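Local coordinates for putative peptidase M23 (Pseudomonas aeruginosa PAO1, PDB 2HSI), which binds a zinc ion and is probably a metallopeptidase of the M23 family, though its substrate is not established, at residues F222-V234 / K248-W262. Sequence-based numbering, arbitrary orientation.
Sequences FISMFCHLSKIDV and KVGATGRATGPHMHW. With ZN (zinc ion), chain C.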
# COMPACT_ATOMS: atom_id res chain seq x y z
N PHE A 222 -0.18 5.34 -2.54
CA PHE A 222 -1.00 4.40 -1.77
C PHE A 222 -1.40 3.30 -2.73
O PHE A 222 -2.22 3.51 -3.62
CB PHE A 222 -2.24 5.12 -1.24
CG PHE A 222 -3.09 4.32 -0.28
CD1 PHE A 222 -2.54 3.35 0.55
CD2 PHE A 222 -4.46 4.61 -0.16
CE1 PHE A 222 -3.34 2.65 1.45
CE2 PHE A 222 -5.27 3.91 0.74
CZ PHE A 222 -4.71 2.94 1.55
N ILE A 223 -0.79 2.13 -2.57
CA ILE A 223 -0.85 1.07 -3.59
C ILE A 223 -1.17 -0.30 -2.97
O ILE A 223 -0.56 -0.70 -1.97
CB ILE A 223 0.49 1.03 -4.40
CG1 ILE A 223 0.63 2.28 -5.30
CG2 ILE A 223 0.65 -0.28 -5.24
CD1 ILE A 223 2.02 2.57 -5.80
N SER A 224 -2.14 -1.02 -3.56
CA SER A 224 -2.36 -2.43 -3.23
C SER A 224 -1.71 -3.33 -4.28
O SER A 224 -1.77 -3.05 -5.48
CB SER A 224 -3.84 -2.78 -3.13
OG SER A 224 -4.42 -2.23 -1.96
N MET A 225 -1.10 -4.41 -3.82
CA MET A 225 -0.57 -5.44 -4.71
C MET A 225 -1.19 -6.77 -4.31
O MET A 225 -1.38 -7.04 -3.12
CB MET A 225 0.96 -5.48 -4.64
CG MET A 225 1.65 -6.57 -5.50
SD MET A 225 1.65 -8.20 -4.71
CE MET A 225 3.35 -8.70 -5.00
N PHE A 226 -1.52 -7.59 -5.31
CA PHE A 226 -2.03 -8.95 -5.10
C PHE A 226 -1.27 -9.90 -5.98
O PHE A 226 -1.11 -9.64 -7.17
CB PHE A 226 -3.52 -9.03 -5.43
CG PHE A 226 -4.35 -8.09 -4.64
CD1 PHE A 226 -4.83 -8.45 -3.39
CD2 PHE A 226 -4.64 -6.82 -5.13
CE1 PHE A 226 -5.58 -7.57 -2.65
CE2 PHE A 226 -5.39 -5.93 -4.38
CZ PHE A 226 -5.87 -6.31 -3.15
N CYS A 227 -0.83 -11.02 -5.42
CA CYS A 227 -0.06 -11.99 -6.19
C CYS A 227 -0.55 -13.43 -6.00
O CYS A 227 -1.45 -13.68 -5.19
CB CYS A 227 1.43 -11.85 -5.89
SG CYS A 227 1.87 -12.12 -4.17
N HIS A 228 0.04 -14.34 -6.77
CA HIS A 228 -0.35 -15.76 -6.87
C HIS A 228 -1.77 -15.99 -7.41
O HIS A 228 -2.36 -17.02 -7.13
CB HIS A 228 -0.18 -16.52 -5.53
CG HIS A 228 1.15 -16.31 -4.88
ND1 HIS A 228 2.32 -16.78 -5.42
CD2 HIS A 228 1.49 -15.69 -3.73
CE1 HIS A 228 3.33 -16.46 -4.63
NE2 HIS A 228 2.85 -15.80 -3.60
N LEU A 229 -2.30 -15.05 -8.19
CA LEU A 229 -3.69 -15.17 -8.69
C LEU A 229 -3.82 -16.31 -9.70
O LEU A 229 -2.87 -16.62 -10.40
CB LEU A 229 -4.16 -13.87 -9.34
CG LEU A 229 -4.71 -12.77 -8.41
CD1 LEU A 229 -3.64 -12.22 -7.50
CD2 LEU A 229 -5.32 -11.63 -9.21
N SER A 230 -5.00 -16.94 -9.76
CA SER A 230 -5.29 -17.91 -10.80
C SER A 230 -5.74 -17.20 -12.09
O SER A 230 -5.51 -17.68 -13.20
CB SER A 230 -6.36 -18.90 -10.32
OG SER A 230 -7.57 -18.22 -10.00
N LYS A 231 -6.36 -16.03 -11.92
CA LYS A 231 -7.03 -15.32 -12.99
C LYS A 231 -6.92 -13.83 -12.66
O LYS A 231 -7.08 -13.45 -11.50
CB LYS A 231 -8.50 -15.74 -13.01
CG LYS A 231 -9.06 -16.19 -14.34
CD LYS A 231 -9.84 -15.07 -15.01
CE LYS A 231 -10.87 -15.56 -16.03
NZ LYS A 231 -11.84 -16.55 -15.50
N ILE A 232 -6.61 -13.01 -13.67
CA ILE A 232 -6.67 -11.55 -13.58
C ILE A 232 -7.74 -11.05 -14.56
O ILE A 232 -7.67 -11.33 -15.75
CB ILE A 232 -5.28 -10.89 -13.89
CG1 ILE A 232 -4.25 -11.26 -12.81
CG2 ILE A 232 -5.40 -9.37 -14.02
CD1 ILE A 232 -2.81 -10.91 -13.16
N ASP A 233 -8.73 -10.32 -14.03
CA ASP A 233 -9.94 -9.92 -14.77
C ASP A 233 -9.89 -8.49 -15.29
O ASP A 233 -10.80 -8.04 -15.99
CB ASP A 233 -11.19 -10.09 -13.89
CG ASP A 233 -11.48 -11.54 -13.56
OD1 ASP A 233 -11.01 -12.40 -14.31
OD2 ASP A 233 -12.17 -11.81 -12.56
N VAL A 234 -8.82 -7.78 -14.92
CA VAL A 234 -8.63 -6.38 -15.29
C VAL A 234 -7.50 -6.20 -16.32
O VAL A 234 -6.69 -7.11 -16.53
CB VAL A 234 -8.35 -5.50 -14.04
CG1 VAL A 234 -9.62 -5.36 -13.20
CG2 VAL A 234 -7.20 -6.09 -13.21
N LYS A 248 -9.08 -13.70 -9.41
CA LYS A 248 -9.44 -14.84 -8.57
C LYS A 248 -8.21 -15.39 -7.85
O LYS A 248 -7.11 -15.42 -8.42
CB LYS A 248 -10.08 -15.94 -9.45
CG LYS A 248 -11.62 -15.93 -9.61
CD LYS A 248 -12.22 -14.62 -10.10
CE LYS A 248 -13.54 -14.79 -10.82
NZ LYS A 248 -13.33 -15.08 -12.27
N VAL A 249 -8.39 -15.82 -6.60
CA VAL A 249 -7.33 -16.45 -5.78
C VAL A 249 -6.73 -17.70 -6.47
O VAL A 249 -7.45 -18.46 -7.12
CB VAL A 249 -7.84 -16.80 -4.34
CG1 VAL A 249 -6.82 -17.60 -3.52
CG2 VAL A 249 -8.19 -15.53 -3.58
N GLY A 250 -5.42 -17.88 -6.35
CA GLY A 250 -4.78 -19.08 -6.88
C GLY A 250 -3.48 -19.46 -6.19
O GLY A 250 -3.22 -19.05 -5.05
N ALA A 251 -2.66 -20.20 -6.92
CA ALA A 251 -1.41 -20.76 -6.41
C ALA A 251 -0.28 -20.64 -7.43
O ALA A 251 0.65 -21.45 -7.41
CB ALA A 251 -1.61 -22.23 -6.03
N THR A 252 -0.36 -19.63 -8.30
CA THR A 252 0.66 -19.42 -9.33
C THR A 252 1.97 -18.89 -8.75
O THR A 252 2.00 -18.37 -7.63
CB THR A 252 0.18 -18.49 -10.47
OG1 THR A 252 -0.27 -17.24 -9.92
CG2 THR A 252 -0.94 -19.15 -11.28
N GLY A 253 3.05 -19.04 -9.52
CA GLY A 253 4.39 -18.70 -9.05
C GLY A 253 4.89 -19.72 -8.05
O GLY A 253 4.55 -20.90 -8.13
N ARG A 254 5.70 -19.26 -7.09
CA ARG A 254 6.23 -20.15 -6.06
C ARG A 254 5.33 -20.18 -4.83
O ARG A 254 5.59 -19.53 -3.82
CB ARG A 254 7.67 -19.78 -5.71
CG ARG A 254 8.65 -19.98 -6.86
CD ARG A 254 10.06 -20.23 -6.37
NE ARG A 254 10.22 -21.58 -5.82
CZ ARG A 254 11.27 -21.98 -5.11
NH1 ARG A 254 12.27 -21.15 -4.84
NH2 ARG A 254 11.31 -23.23 -4.65
N ALA A 255 4.25 -20.96 -4.93
CA ALA A 255 3.31 -21.15 -3.84
C ALA A 255 3.00 -22.63 -3.65
O ALA A 255 3.01 -23.41 -4.61
CB ALA A 255 2.03 -20.36 -4.10
N THR A 256 2.75 -23.01 -2.40
CA THR A 256 2.39 -24.38 -2.04
C THR A 256 0.91 -24.47 -1.62
O THR A 256 0.57 -24.45 -0.43
CB THR A 256 3.36 -24.98 -0.95
OG1 THR A 256 2.73 -26.09 -0.30
CG2 THR A 256 3.75 -23.92 0.10
N GLY A 257 0.04 -24.56 -2.62
CA GLY A 257 -1.40 -24.48 -2.40
C GLY A 257 -1.88 -23.04 -2.55
O GLY A 257 -1.05 -22.14 -2.76
N PRO A 258 -3.20 -22.81 -2.43
CA PRO A 258 -3.80 -21.48 -2.62
C PRO A 258 -3.26 -20.45 -1.63
O PRO A 258 -3.25 -20.69 -0.42
CB PRO A 258 -5.30 -21.72 -2.39
CG PRO A 258 -5.49 -23.19 -2.58
CD PRO A 258 -4.22 -23.82 -2.09
N HIS A 259 -2.79 -19.32 -2.16
CA HIS A 259 -2.12 -18.30 -1.37
C HIS A 259 -2.61 -16.90 -1.77
O HIS A 259 -2.07 -16.26 -2.68
CB HIS A 259 -0.60 -18.46 -1.48
CG HIS A 259 0.20 -17.45 -0.70
ND1 HIS A 259 1.55 -17.24 -0.93
CD2 HIS A 259 -0.15 -16.60 0.29
CE1 HIS A 259 1.99 -16.30 -0.12
NE2 HIS A 259 0.98 -15.89 0.63
N MET A 260 -3.64 -16.45 -1.07
CA MET A 260 -4.15 -15.09 -1.17
C MET A 260 -3.22 -14.13 -0.42
O MET A 260 -3.22 -14.08 0.80
CB MET A 260 -5.58 -15.06 -0.61
CG MET A 260 -6.20 -13.69 -0.43
SD MET A 260 -6.17 -12.68 -1.90
CE MET A 260 -6.31 -11.05 -1.16
N HIS A 261 -2.40 -13.39 -1.17
CA HIS A 261 -1.44 -12.45 -0.58
C HIS A 261 -1.76 -11.02 -1.01
O HIS A 261 -1.89 -10.73 -2.20
CB HIS A 261 0.01 -12.82 -0.94
CG HIS A 261 1.04 -11.94 -0.30
ND1 HIS A 261 1.70 -12.28 0.86
CD2 HIS A 261 1.54 -10.73 -0.67
CE1 HIS A 261 2.55 -11.33 1.18
NE2 HIS A 261 2.47 -10.37 0.28
N TRP A 262 -1.84 -10.13 -0.01
CA TRP A 262 -2.14 -8.71 -0.21
C TRP A 262 -1.05 -7.83 0.41
O TRP A 262 -0.79 -7.92 1.62
CB TRP A 262 -3.51 -8.39 0.39
CG TRP A 262 -3.96 -6.93 0.36
CD1 TRP A 262 -3.66 -5.99 -0.59
CD2 TRP A 262 -4.82 -6.28 1.31
NE1 TRP A 262 -4.29 -4.80 -0.29
CE2 TRP A 262 -5.00 -4.95 0.87
CE3 TRP A 262 -5.45 -6.70 2.49
CZ2 TRP A 262 -5.78 -4.03 1.57
CZ3 TRP A 262 -6.23 -5.78 3.19
CH2 TRP A 262 -6.39 -4.45 2.73
ZN ZN C . 1.45 -14.03 2.02
O HOH W 1 -3.37 -12.70 -3.63
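The imidazole of His228 carries the methyl of Ala255 over one face, 4.2 Å from CB to the ring centroid. At its edge, ND1 donates to Thr252 O at 2.7 Å, in the ring plane and nearly in line with the carbonyl. This in-plane bond would hold the ring against turning. His228 CD2 approaches His259 ND1 at 3.2 Å; the two imidazoles are slid apart and barely overlap. The Phe226 ring runs almost parallel to the Trp262 five-membered ring, planes at 8°, again with little overlap. Met260 CE sits at the Phe226 edge. Trp262 NE1 donates to Ser224 OG at 3.1 Å, almost straight and in the indole plane; His218 also bonds that hydroxyl. Antiparallel strands 222-227 and 260-262 set Phe226 opposite Trp262 in a non-hydrogen-bonded pair. A water joins Cys227 O to His261 N.

Past the corner at His228, Thr252 OG1 donates to Leu229 O and also bonds Lys212 N. Ser230 OG donates to Val249 O from above the carbonyl plane. His259 and His261 both carry CG anti to the backbone N. His259 NE2 binds the zinc ion at 2.4 Å. His261 ND1 binds it at 2.1 Å. His180 and Asp184 complete the M23 metal site. His228, held by Thr252 O, thus lies in the second shell against metal-bound His259.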